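Local coordinates for phosphoribosylformylglycinamidine synthase 2 (Thermus thermophilus, PDB 3VIU), which belongs to the PurM-like family of AIR synthase related proteins and binds adenosine-5'-diphosphate and magnesium within a chain that carries two pairs of N- and C-terminal domains, at residues 110-114 against 184-188; 142-146 against 412-416; 367-373 against 493-499; 570-574 against 645-651. One frame throughout, in Å; residues are numbered along the deposited sequence.

Interaction 1. Residues 110-114 against 184-188; sequences IMSMG and EHLKR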
loop_
_atom_site.group_PDB
_atom_site.type_symbol
_atom_site.label_atom_id
_atom_site.label_comp_id
_atom_site.label_asym_id
_atom_site.label_seq_id
_atom_site.Cartn_x
_atom_site.Cartn_y
_atom_site.Cartn_z
ATOM N N ILE A 110 -7.331 0.050 -10.560
ATOM C CA ILE A 110 -8.487 0.602 -9.875
ATOM C C ILE A 110 -9.564 0.996 -10.886
ATOM O O ILE A 110 -10.751 0.795 -10.645
ATOM C CB ILE A 110 -8.078 1.829 -9.044
ATOM C CG1 ILE A 110 -7.020 1.419 -8.009
ATOM C CG2 ILE A 110 -9.299 2.472 -8.416
ATOM C CD1 ILE A 110 -7.367 0.192 -7.214
HETATM N N MSE A 111 -9.144 1.553 -12.018
HETATM C CA MSE A 111 -10.076 1.953 -13.071
HETATM C C MSE A 111 -10.809 0.758 -13.649
HETATM O O MSE A 111 -11.994 0.847 -13.969
HETATM C CB MSE A 111 -9.354 2.595 -14.248
HETATM C CG MSE A 111 -8.724 3.938 -14.040
HETATM SE SE MSE A 111 -7.807 4.337 -15.709
HETATM C CE MSE A 111 -5.993 4.483 -15.050
ATOM N N SER A 112 -10.092 -0.350 -13.821
ATOM C CA SER A 112 -10.700 -1.528 -14.417
ATOM C C SER A 112 -11.891 -2.034 -13.617
ATOM O O SER A 112 -12.754 -2.712 -14.167
ATOM C CB SER A 112 -9.660 -2.636 -14.625
ATOM O OG SER A 112 -9.270 -3.227 -13.406
HETATM N N MSE A 113 -11.950 -1.692 -12.329
HETATM C CA MSE A 113 -13.076 -2.094 -11.482
HETATM C C MSE A 113 -14.248 -1.133 -11.706
HETATM O O MSE A 113 -15.341 -1.332 -11.168
HETATM C CB MSE A 113 -12.700 -2.051 -10.000
HETATM C CG MSE A 113 -11.551 -2.937 -9.595
HETATM SE SE MSE A 113 -11.713 -4.782 -10.167
HETATM C CE MSE A 113 -13.241 -5.334 -9.113
ATOM N N GLY A 114 -14.006 -0.085 -12.491
ATOM C CA GLY A 114 -15.031 0.903 -12.766
ATOM C C GLY A 114 -15.077 1.950 -11.672
ATOM O O GLY A 114 -16.060 2.684 -11.530
ATOM N N GLU A 184 -23.714 -0.574 -7.955
ATOM C CA GLU A 184 -24.430 -1.037 -9.137
ATOM C C GLU A 184 -23.548 -1.181 -10.379
ATOM O O GLU A 184 -23.909 -1.887 -11.320
ATOM C CB GLU A 184 -25.565 -0.059 -9.435
ATOM C CG GLU A 184 -25.065 1.359 -9.710
ATOM C CD GLU A 184 -26.170 2.396 -9.686
ATOM O OE1 GLU A 184 -27.193 2.194 -10.380
ATOM O OE2 GLU A 184 -26.012 3.415 -8.977
ATOM N N HIS A 185 -22.394 -0.515 -10.378
ATOM C CA HIS A 185 -21.476 -0.543 -11.516
ATOM C C HIS A 185 -20.258 -1.426 -11.318
ATOM O O HIS A 185 -19.333 -1.386 -12.130
ATOM C CB HIS A 185 -20.983 0.870 -11.824
ATOM C CG HIS A 185 -22.071 1.826 -12.189
ATOM N ND1 HIS A 185 -21.933 3.191 -12.064
ATOM C CD2 HIS A 185 -23.310 1.617 -12.695
ATOM C CE1 HIS A 185 -23.039 3.783 -12.475
ATOM N NE2 HIS A 185 -23.891 2.851 -12.863
ATOM N N LEU A 186 -20.240 -2.216 -10.253
ATOM C CA LEU A 186 -19.088 -3.068 -9.994
ATOM C C LEU A 186 -18.789 -4.062 -11.115
ATOM O O LEU A 186 -19.521 -5.034 -11.310
ATOM C CB LEU A 186 -19.270 -3.813 -8.672
ATOM C CG LEU A 186 -18.149 -4.774 -8.263
ATOM C CD1 LEU A 186 -16.787 -4.183 -8.578
ATOM C CD2 LEU A 186 -18.275 -5.067 -6.776
ATOM N N LYS A 187 -17.703 -3.809 -11.846
ATOM C CA LYS A 187 -17.296 -4.682 -12.944
ATOM C C LYS A 187 -15.973 -5.395 -12.653
ATOM O O LYS A 187 -15.167 -4.937 -11.843
ATOM C CB LYS A 187 -17.175 -3.885 -14.250
ATOM C CG LYS A 187 -16.025 -2.886 -14.286
ATOM C CD LYS A 187 -15.996 -2.129 -15.613
ATOM C CE LYS A 187 -14.962 -1.000 -15.602
ATOM N NZ LYS A 187 -15.049 -0.146 -16.821
ATOM N N ARG A 188 -15.760 -6.518 -13.329
ATOM C CA ARG A 188 -14.551 -7.317 -13.155
ATOM C C ARG A 188 -13.912 -7.667 -14.503
ATOM O O ARG A 188 -14.060 -6.939 -15.485
ATOM C CB ARG A 188 -14.878 -8.603 -12.379
ATOM C CG ARG A 188 -15.997 -9.443 -12.993
ATOM C CD ARG A 188 -17.362 -8.791 -12.800
ATOM N NE ARG A 188 -18.323 -9.197 -13.823
ATOM C CZ ARG A 188 -18.826 -10.423 -13.951
ATOM N NH1 ARG A 188 -18.462 -11.386 -13.113
ATOM N NH2 ARG A 188 -19.695 -10.686 -14.921
#

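Interaction 2. Residues 142-146 against 412-416; sequences VSGIA and ERYDH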
loop_
_atom_site.group_PDB
_atom_site.type_symbol
_atom_site.label_atom_id
_atom_site.label_comp_id
_atom_site.label_asym_id
_atom_site.label_seq_id
_atom_site.Cartn_x
_atom_site.Cartn_y
_atom_site.Cartn_z
ATOM N N VAL A 142 9.836 10.684 -5.940
ATOM C CA VAL A 142 8.802 11.672 -5.641
ATOM C C VAL A 142 8.601 12.611 -6.841
ATOM O O VAL A 142 7.489 13.073 -7.088
ATOM C CB VAL A 142 9.104 12.497 -4.357
ATOM C CG1 VAL A 142 9.636 11.584 -3.270
ATOM C CG2 VAL A 142 10.063 13.632 -4.658
ATOM N N SER A 143 9.664 12.895 -7.586
ATOM C CA SER A 143 9.534 13.740 -8.774
ATOM C C SER A 143 8.608 13.005 -9.733
ATOM O O SER A 143 7.658 13.582 -10.260
ATOM C CB SER A 143 10.880 13.937 -9.478
ATOM O OG SER A 143 11.775 14.713 -8.712
ATOM N N GLY A 144 8.908 11.724 -9.953
ATOM C CA GLY A 144 8.118 10.900 -10.851
ATOM C C GLY A 144 6.686 10.699 -10.393
ATOM O O GLY A 144 5.759 10.718 -11.206
ATOM N N ILE A 145 6.499 10.501 -9.093
ATOM C CA ILE A 145 5.167 10.310 -8.535
ATOM C C ILE A 145 4.343 11.580 -8.728
ATOM O O ILE A 145 3.180 11.527 -9.125
ATOM C CB ILE A 145 5.231 9.961 -7.016
ATOM C CG1 ILE A 145 5.771 8.540 -6.829
ATOM C CG2 ILE A 145 3.845 10.085 -6.382
ATOM C CD1 ILE A 145 5.790 8.066 -5.385
ATOM N N ALA A 146 4.955 12.724 -8.448
ATOM C CA ALA A 146 4.275 14.010 -8.593
ATOM C C ALA A 146 3.904 14.251 -10.054
ATOM O O ALA A 146 2.819 14.754 -10.355
ATOM C CB ALA A 146 5.177 15.148 -8.088
ATOM N N GLU A 412 4.045 18.545 -0.646
ATOM C CA GLU A 412 3.916 19.885 -1.205
ATOM C C GLU A 412 4.123 19.813 -2.720
ATOM O O GLU A 412 3.845 20.770 -3.448
ATOM C CB GLU A 412 4.944 20.830 -0.576
ATOM C CG GLU A 412 4.387 21.695 0.551
ATOM C CD GLU A 412 5.479 22.427 1.328
ATOM O OE1 GLU A 412 6.393 22.987 0.682
ATOM O OE2 GLU A 412 5.416 22.450 2.580
ATOM N N ARG A 413 4.614 18.671 -3.190
ATOM C CA ARG A 413 4.848 18.468 -4.614
ATOM C C ARG A 413 3.540 18.083 -5.288
ATOM O O ARG A 413 3.385 18.248 -6.495
ATOM C CB ARG A 413 5.856 17.335 -4.846
ATOM C CG ARG A 413 7.254 17.570 -4.311
ATOM C CD ARG A 413 7.904 18.757 -4.994
ATOM N NE ARG A 413 9.300 18.889 -4.609
ATOM C CZ ARG A 413 10.224 17.966 -4.840
ATOM N NH1 ARG A 413 9.892 16.843 -5.454
ATOM N NH2 ARG A 413 11.478 18.165 -4.460
ATOM N N TYR A 414 2.598 17.574 -4.498
ATOM C CA TYR A 414 1.318 17.116 -5.027
ATOM C C TYR A 414 0.140 18.069 -4.798
ATOM O O TYR A 414 0.053 18.731 -3.760
ATOM C CB TYR A 414 0.975 15.749 -4.418
ATOM C CG TYR A 414 2.167 14.837 -4.180
ATOM C CD1 TYR A 414 3.102 14.586 -5.190
ATOM C CD2 TYR A 414 2.341 14.197 -2.950
ATOM C CE1 TYR A 414 4.180 13.715 -4.981
ATOM C CE2 TYR A 414 3.411 13.324 -2.729
ATOM C CZ TYR A 414 4.326 13.086 -3.748
ATOM O OH TYR A 414 5.375 12.214 -3.533
ATOM N N ASP A 415 -0.763 18.125 -5.776
ATOM C CA ASP A 415 -1.958 18.962 -5.683
ATOM C C ASP A 415 -3.209 18.159 -6.038
ATOM O O ASP A 415 -3.149 16.939 -6.175
ATOM C CB ASP A 415 -1.839 20.205 -6.586
ATOM C CG ASP A 415 -1.298 19.888 -7.977
ATOM O OD1 ASP A 415 -1.943 19.122 -8.720
ATOM O OD2 ASP A 415 -0.222 20.418 -8.333
ATOM N N HIS A 416 -4.338 18.847 -6.171
ATOM C CA HIS A 416 -5.615 18.217 -6.498
ATOM C C HIS A 416 -6.310 17.598 -5.290
ATOM O O HIS A 416 -7.026 16.606 -5.428
ATOM C CB HIS A 416 -5.443 17.134 -7.565
ATOM C CG HIS A 416 -5.052 17.661 -8.909
ATOM N ND1 HIS A 416 -5.806 18.593 -9.590
ATOM C CD2 HIS A 416 -3.997 17.372 -9.707
ATOM C CE1 HIS A 416 -5.231 18.856 -10.750
ATOM N NE2 HIS A 416 -4.132 18.128 -10.845
#

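Interaction 3. Residues 367-373 against 493-499; sequences VRVGRED and ETPEGYH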
loop_
_atom_site.group_PDB
_atom_site.type_symbol
_atom_site.label_atom_id
_atom_site.label_comp_id
_atom_site.label_asym_id
_atom_site.label_seq_id
_atom_site.Cartn_x
_atom_site.Cartn_y
_atom_site.Cartn_z
ATOM N N VAL A 367 6.900 -25.294 -2.102
ATOM C CA VAL A 367 6.893 -25.237 -0.653
ATOM C C VAL A 367 8.318 -25.515 -0.205
ATOM O O VAL A 367 9.000 -26.366 -0.780
ATOM C CB VAL A 367 5.945 -26.289 -0.052
ATOM C CG1 VAL A 367 6.276 -26.519 1.411
ATOM C CG2 VAL A 367 4.504 -25.814 -0.188
ATOM N N ARG A 368 8.771 -24.783 0.805
ATOM C CA ARG A 368 10.121 -24.961 1.318
ATOM C C ARG A 368 10.103 -25.067 2.824
ATOM O O ARG A 368 9.050 -24.966 3.457
ATOM C CB ARG A 368 11.007 -23.779 0.921
ATOM C CG ARG A 368 11.418 -23.768 -0.533
ATOM C CD ARG A 368 11.848 -22.380 -0.969
ATOM N NE ARG A 368 12.213 -22.340 -2.380
ATOM C CZ ARG A 368 11.446 -22.795 -3.363
ATOM N NH1 ARG A 368 10.268 -23.331 -3.083
ATOM N NH2 ARG A 368 11.845 -22.708 -4.626
ATOM N N VAL A 369 11.283 -25.280 3.392
ATOM C CA VAL A 369 11.425 -25.361 4.833
ATOM C C VAL A 369 12.187 -24.122 5.266
ATOM O O VAL A 369 13.359 -23.947 4.933
ATOM C CB VAL A 369 12.198 -26.625 5.271
ATOM C CG1 VAL A 369 11.333 -27.860 5.048
ATOM C CG2 VAL A 369 13.504 -26.737 4.490
ATOM N N GLY A 370 11.499 -23.243 5.981
ATOM C CA GLY A 370 12.139 -22.036 6.446
ATOM C C GLY A 370 12.913 -22.290 7.721
ATOM O O GLY A 370 12.637 -23.235 8.461
ATOM N N ARG A 371 13.908 -21.447 7.951
ATOM C CA ARG A 371 14.731 -21.511 9.147
ATOM C C ARG A 371 15.224 -20.099 9.377
ATOM O O ARG A 371 15.805 -19.475 8.480
ATOM C CB ARG A 371 15.933 -22.449 8.975
ATOM C CG ARG A 371 16.648 -22.711 10.291
ATOM C CD ARG A 371 17.816 -23.673 10.161
ATOM N NE ARG A 371 19.065 -22.980 9.880
ATOM C CZ ARG A 371 19.700 -23.031 8.716
ATOM N NH1 ARG A 371 19.194 -23.753 7.718
ATOM N NH2 ARG A 371 20.839 -22.363 8.551
ATOM N N GLU A 372 14.992 -19.589 10.577
ATOM C CA GLU A 372 15.408 -18.234 10.891
ATOM C C GLU A 372 16.916 -17.989 10.838
ATOM O O GLU A 372 17.719 -18.811 11.284
ATOM C CB GLU A 372 14.872 -17.824 12.264
ATOM C CG GLU A 372 15.293 -16.430 12.659
ATOM C CD GLU A 372 14.492 -15.881 13.814
ATOM O OE1 GLU A 372 14.422 -16.554 14.869
ATOM O OE2 GLU A 372 13.936 -14.771 13.659
ATOM N N ASP A 373 17.276 -16.841 10.274
ATOM C CA ASP A 373 18.661 -16.400 10.167
ATOM C C ASP A 373 19.165 -16.259 11.618
ATOM O O ASP A 373 18.654 -15.443 12.393
ATOM C CB ASP A 373 18.681 -15.057 9.423
ATOM C CG ASP A 373 20.068 -14.462 9.291
ATOM O OD1 ASP A 373 20.202 -13.498 8.514
ATOM O OD2 ASP A 373 21.016 -14.932 9.952
ATOM N N GLU A 493 14.212 -18.588 -1.912
ATOM C CA GLU A 493 15.053 -19.759 -2.108
ATOM C C GLU A 493 15.671 -20.156 -0.775
ATOM O O GLU A 493 15.346 -21.204 -0.220
ATOM C CB GLU A 493 16.170 -19.456 -3.109
ATOM C CG GLU A 493 15.704 -18.820 -4.416
ATOM C CD GLU A 493 14.985 -19.787 -5.330
ATOM O OE1 GLU A 493 14.034 -20.447 -4.865
ATOM O OE2 GLU A 493 15.367 -19.878 -6.517
ATOM N N THR A 494 16.559 -19.315 -0.258
ATOM C CA THR A 494 17.210 -19.595 1.016
ATOM C C THR A 494 16.196 -19.786 2.152
ATOM O O THR A 494 15.139 -19.153 2.174
ATOM C CB THR A 494 18.171 -18.454 1.413
ATOM O OG1 THR A 494 17.413 -17.301 1.802
ATOM C CG2 THR A 494 19.077 -18.093 0.244
ATOM N N PRO A 495 16.512 -20.671 3.113
ATOM C CA PRO A 495 15.633 -20.944 4.256
ATOM C C PRO A 495 15.305 -19.685 5.068
ATOM O O PRO A 495 14.184 -19.535 5.545
ATOM C CB PRO A 495 16.432 -21.957 5.075
ATOM C CG PRO A 495 17.228 -22.677 4.036
ATOM C CD PRO A 495 17.692 -21.553 3.139
ATOM N N GLU A 496 16.281 -18.792 5.224
ATOM C CA GLU A 496 16.083 -17.556 5.985
ATOM C C GLU A 496 15.051 -16.660 5.299
ATOM O O GLU A 496 14.198 -16.067 5.956
ATOM C CB GLU A 496 17.395 -16.765 6.118
ATOM C CG GLU A 496 18.641 -17.574 6.435
ATOM C CD GLU A 496 19.228 -18.247 5.209
ATOM O OE1 GLU A 496 18.650 -19.245 4.742
ATOM O OE2 GLU A 496 20.262 -17.771 4.700
ATOM N N GLY A 497 15.153 -16.556 3.977
ATOM C CA GLY A 497 14.229 -15.738 3.215
ATOM C C GLY A 497 12.813 -16.286 3.242
ATOM O O GLY A 497 11.854 -15.550 3.478
ATOM N N TYR A 498 12.676 -17.584 2.999
ATOM C CA TYR A 498 11.363 -18.220 3.012
ATOM C C TYR A 498 10.761 -18.071 4.407
ATOM O O TYR A 498 9.552 -17.881 4.566
ATOM C CB TYR A 498 11.479 -19.705 2.663
ATOM C CG TYR A 498 10.152 -20.370 2.390
ATOM C CD1 TYR A 498 9.490 -20.182 1.172
ATOM C CD2 TYR A 498 9.554 -21.189 3.345
ATOM C CE1 TYR A 498 8.266 -20.802 0.916
ATOM C CE2 TYR A 498 8.334 -21.809 3.100
ATOM C CZ TYR A 498 7.697 -21.617 1.888
ATOM O OH TYR A 498 6.497 -22.252 1.655
ATOM N N HIS A 499 11.610 -18.154 5.421
ATOM C CA HIS A 499 11.138 -18.016 6.785
ATOM C C HIS A 499 10.512 -16.635 6.989
ATOM O O HIS A 499 9.431 -16.511 7.560
ATOM C CB HIS A 499 12.292 -18.231 7.759
ATOM C CG HIS A 499 11.891 -18.142 9.197
ATOM N ND1 HIS A 499 12.060 -16.998 9.946
ATOM C CD2 HIS A 499 11.319 -19.052 10.019
ATOM C CE1 HIS A 499 11.612 -17.207 11.170
ATOM N NE2 HIS A 499 11.156 -18.446 11.241
HETATM O O HOH W 1 15.258 -15.384 8.960
#

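Interaction 4. Residues 570-574 against 645-651; sequences ERGEL and VREEGLE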
loop_
_atom_site.group_PDB
_atom_site.type_symbol
_atom_site.label_atom_id
_atom_site.label_comp_id
_atom_site.label_asym_id
_atom_site.label_seq_id
_atom_site.Cartn_x
_atom_site.Cartn_y
_atom_site.Cartn_z
ATOM N N GLU A 570 1.935 4.594 30.116
ATOM C CA GLU A 570 3.055 5.461 29.767
ATOM C C GLU A 570 4.333 4.746 29.392
ATOM O O GLU A 570 5.117 5.255 28.597
ATOM C CB GLU A 570 3.361 6.417 30.923
ATOM C CG GLU A 570 2.137 7.057 31.552
ATOM C CD GLU A 570 2.494 8.051 32.641
ATOM O OE1 GLU A 570 3.471 7.800 33.381
ATOM O OE2 GLU A 570 1.791 9.076 32.763
ATOM N N ARG A 571 4.550 3.576 29.978
ATOM C CA ARG A 571 5.752 2.802 29.712
ATOM C C ARG A 571 5.774 2.113 28.362
ATOM O O ARG A 571 4.866 1.357 28.027
ATOM C CB ARG A 571 5.952 1.734 30.785
ATOM C CG ARG A 571 7.007 2.075 31.813
ATOM C CD ARG A 571 7.489 0.819 32.518
ATOM N NE ARG A 571 8.489 1.104 33.548
ATOM C CZ ARG A 571 9.648 1.718 33.327
ATOM N NH1 ARG A 571 9.966 2.126 32.107
ATOM N NH2 ARG A 571 10.499 1.918 34.327
ATOM N N GLY A 572 6.823 2.386 27.596
ATOM C CA GLY A 572 7.007 1.751 26.306
ATOM C C GLY A 572 8.264 0.904 26.430
ATOM O O GLY A 572 8.915 0.924 27.474
ATOM N N GLU A 573 8.612 0.150 25.393
ATOM C CA GLU A 573 9.819 -0.673 25.443
ATOM C C GLU A 573 10.875 -0.049 24.523
ATOM O O GLU A 573 10.546 0.742 23.629
ATOM C CB GLU A 573 9.502 -2.110 25.015
ATOM C CG GLU A 573 8.228 -2.683 25.636
ATOM C CD GLU A 573 7.945 -4.130 25.223
ATOM O OE1 GLU A 573 6.767 -4.549 25.293
ATOM O OE2 GLU A 573 8.894 -4.854 24.839
ATOM N N LEU A 574 12.138 -0.407 24.727
ATOM C CA LEU A 574 13.219 0.161 23.930
ATOM C C LEU A 574 13.701 -0.697 22.763
ATOM O O LEU A 574 14.388 -0.195 21.874
ATOM C CB LEU A 574 14.409 0.482 24.841
ATOM C CG LEU A 574 14.056 1.347 26.054
ATOM C CD1 LEU A 574 15.218 1.388 27.028
ATOM C CD2 LEU A 574 13.682 2.737 25.578
ATOM N N VAL A 645 3.991 13.133 33.697
ATOM C CA VAL A 645 4.277 11.744 33.397
ATOM C C VAL A 645 4.865 11.195 34.689
ATOM O O VAL A 645 5.889 11.682 35.167
ATOM C CB VAL A 645 5.276 11.606 32.226
ATOM C CG1 VAL A 645 6.601 12.233 32.585
ATOM C CG2 VAL A 645 5.459 10.152 31.881
ATOM N N ARG A 646 4.204 10.193 35.256
ATOM C CA ARG A 646 4.630 9.608 36.524
ATOM C C ARG A 646 5.901 8.789 36.536
ATOM O O ARG A 646 6.499 8.578 37.592
ATOM C CB ARG A 646 3.495 8.784 37.112
ATOM C CG ARG A 646 2.378 9.661 37.586
ATOM C CD ARG A 646 1.291 8.879 38.256
ATOM N NE ARG A 646 0.225 9.777 38.681
ATOM C CZ ARG A 646 -0.977 9.375 39.065
ATOM N NH1 ARG A 646 -1.275 8.079 39.082
ATOM N NH2 ARG A 646 -1.884 10.275 39.414
ATOM N N GLU A 647 6.325 8.320 35.375
ATOM C CA GLU A 647 7.542 7.539 35.325
ATOM C C GLU A 647 8.583 8.290 34.534
ATOM O O GLU A 647 8.300 8.808 33.458
ATOM C CB GLU A 647 7.279 6.199 34.661
ATOM C CG GLU A 647 6.223 5.379 35.347
ATOM C CD GLU A 647 5.796 4.205 34.504
ATOM O OE1 GLU A 647 5.143 4.433 33.462
ATOM O OE2 GLU A 647 6.122 3.058 34.877
ATOM N N GLU A 648 9.785 8.380 35.081
ATOM C CA GLU A 648 10.858 9.039 34.361
ATOM C C GLU A 648 11.634 7.893 33.730
ATOM O O GLU A 648 11.357 6.723 34.004
ATOM C CB GLU A 648 11.739 9.848 35.314
ATOM C CG GLU A 648 11.798 11.328 34.969
ATOM C CD GLU A 648 12.763 11.645 33.836
ATOM O OE1 GLU A 648 12.737 10.929 32.810
ATOM O OE2 GLU A 648 13.545 12.619 33.967
ATOM N N GLY A 649 12.601 8.224 32.890
ATOM C CA GLY A 649 13.366 7.190 32.232
ATOM C C GLY A 649 12.956 7.158 30.778
ATOM O O GLY A 649 11.820 7.477 30.429
ATOM N N LEU A 650 13.887 6.766 29.925
ATOM C CA LEU A 650 13.634 6.707 28.497
ATOM C C LEU A 650 12.422 5.856 28.149
ATOM O O LEU A 650 11.631 6.226 27.291
ATOM C CB LEU A 650 14.876 6.176 27.774
ATOM C CG LEU A 650 16.163 6.958 28.045
ATOM C CD1 LEU A 650 17.308 6.332 27.277
ATOM C CD2 LEU A 650 15.983 8.404 27.637
ATOM N N GLU A 651 12.269 4.721 28.814
ATOM C CA GLU A 651 11.143 3.847 28.525
ATOM C C GLU A 651 9.795 4.564 28.582
ATOM O O GLU A 651 8.925 4.323 27.761
ATOM C CB GLU A 651 11.127 2.661 29.488
ATOM C CG GLU A 651 12.313 1.728 29.351
ATOM C CD GLU A 651 12.257 0.585 30.347
ATOM O OE1 GLU A 651 12.126 0.874 31.557
ATOM O OE2 GLU A 651 12.345 -0.595 29.932
#

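Interaction 1. Residues 110-114 against 184-188
Met113 and Lys187 bring the two backbones nearest each other, with CA atoms 5.2 Å apart and a single, weak hydrogen bond from Lys187 N to Met113 O (3.5 Å). The side chains of the same two residues share most of the contact. Lys187 CG lies between its own backbone N and carbonyl carbon (chi1 69°), and from there the chain runs fully extended, so that the methylenes rather than the ammonium meet the other segment. CE comes to 3.1 Å from Ser112 O and 3.4 Å from Gly114 N, laying an aliphatic stem across Ser112 O, with CG also near Met113 O. Thr245 and Ile249 of helix 235-250 touch the same side chain. Met113, built as selenomethionine, starts off facing away but is bent at both chi2 and chi3, and this bend brings its methyl back to the other segment. There Met113 CE sits 3.4 Å from Lys187 O and 3.8 Å from Leu186 CD1, the Met113 and Leu186 side chains lying side by side and pointing the same way. Val71 of the neighbouring strand touches both. Ser112 contributes its carbonyl here, while its OG is engaged with Asp109 O and Asn68 OD1. Gly114 leaves helical geometry with a positive phi of 85°, and Gly114 N bonds back to Met111 O (2.7 Å). This is the Schellman ending of helix 95-112, close to the ADP pocket that includes Asp109, and it packs against the connection from the six-stranded sheet to the seven-stranded one.

Interaction 2. Residues 142-146 against 412-416
Tyr414 lays one edge of its ring against Ala146 on helix 132-152, the methyl CB of Ala146 standing near the ring plane at 3.6 Å from Tyr414 CE1. The CA atoms of Ala146 and Tyr414 are 5.6 Å apart, the nearest approach of the two backbones. A chi1 of -35° places the tyrosine CG beside its backbone N, and the far end of the ring comes nearer to the helix, with the hydroxyl between Ile145, next to Ala146, and Val142, one turn earlier. There Tyr414 OH meets Val142 CB at 3.8 Å and Ile145 CG2 at 3.9 Å, both purely apolar neighbours. The hydroxyl is buried and has no polar partner in the model; across this contact the ring is packed by apolar groups, and Asn150, further along the same helix, touches the tyrosine as well. The carbonyl of Val142 also lies at the ring edge, in plane, but it is already taken by Ala146 N within the helix.

Arg413 flanks the same helix. Its CB comes within 4.0 Å of Ala146 CB, and the chain then bends at chi2 and runs obliquely past Val142, where Arg413 NH1 lies 3.3 Å from Val142 CG2 without a bond between them. The charged end is secured by Asp724, which forms a salt bridge through NH2. No hydrogen bond joins the two segments. The loop that follows helix 408-411 thus rests on helix 132-152, with Leu723 of helix 708-723 touching both Val142 and Arg413, Ala99 of helix 95-112 against Ile145, and Thr156 of strand 156-163 against Ile145 and Tyr414.

Interaction 3. Residues 367-373 against 493-499
Arg368 and Glu493 form a salt bridge in which Arg368 NH2 donates to Glu493 OE1 at 3.2 Å. The carboxylate oxygen is met nearly along its C-O axis, and it stands somewhat out of the guanidinium plane, the two planes being only 19° apart. A second strong bond is made by the backbone: Arg371 N gives its hydrogen to Pro495 O at 3.1 Å, arriving from above the carbonyl plane. The same oxygen also accepts from His499 N, the normal helical partner, on the opposite face, so two donors grip it at once. A water links the two segments further on, accepting from Asp373 N at 2.8 Å and donating to Glu496 O.

Both segments lead into a helix. Thr494 is the N-cap of helix 495-515, its OG1 accepting from Gly497 N, and Asp373 is the N-cap of helix 374-380, with OD2 turned to Glu375 N and OD1 in a salt bridge with Arg534. The contact therefore places two helix starts together, the irregular segment 367-373 lying across the first turn of helix 495-515.

Arg368 and Tyr498 make the largest contributions to the packing. Arg368 CB sits over the Tyr498 ring, 3.7 Å from the centroid and 6° off the normal, a CH-pi contact, while Arg368 O approaches Tyr498 CE2 at 3.3 Å. Tyr498 is turned with CG anti to its N (chi1 -169°), which sets the ring against segment 367-373. His499 uses the same torsion, and its imidazole has Glu372 CB over one face, His499 CE1 being 3.5 Å from it. Glu372's carboxylate continues past the ring to Arg380. Between the two rings, Gly370 CA lies 4.0 Å from His499 CB.

Interaction 4. Residues 570-574 against 645-651
At the start of helix 650-653, Glu651 receives the loop of residues 570-574 on both its backbone and its side chain. Gly572 N donates to Glu651 O at 2.9 Å, the donor standing above the carbonyl plane. Around this bond Arg571, Glu647 and Glu651 form a salt-bridge network. Arg571 NH1 lies 2.6 Å from Glu651 OE1, and its exact geometry is doubtful because the same NH1 is crowded at 2.9 Å from Glu651 CB. Glu647 OE2 is paired with Arg571 NE at 3.3 Å by charge alone: it lies well out of the guanidinium plane, and no N-H points at it.

Both segments follow strands of one seven-stranded sheet, 563-567 and 641-644, in the second C-terminal AIR synthase related domain, and Gly649 takes the N-cap position of the short helix.

Glu570 reaches over with an extended chain, its OE1 making a weak bond to Arg646 N (3.1 Å) and touching Val645 CG2. OE1 of Glu647 is 3.8 Å from OE1 of Glu570, an approach of like charges that Arg685, salt-bridged to Glu570 OE2, probably eases. Leu574 CD1 packs against Glu651 CG at 3.7 Å, and its CD2 faces Leu650.

Interaction 1 is the buried contact of the four and interaction 3 the surface one, with interactions 2 and 4 partly buried. Interactions 1 and 2 both bear on helix 95-112, the first at its end and the second through side chains of helix 132-152. Interaction 1 sets aliphatic side chains against backbone carbonyls, whereas interaction 2 is ring and methyl packing; neither has a strong hydrogen bond between its segments. Interactions 3 and 4, by contrast, sit beside helix starts and carry salt bridges with backbone bonds; aromatic faces matter in interaction 3 and a charge network in interaction 4. Along the chain, interaction 2 crosses both interactions 1 and 3, joining helix 132-152 to the loop after helix 408-411.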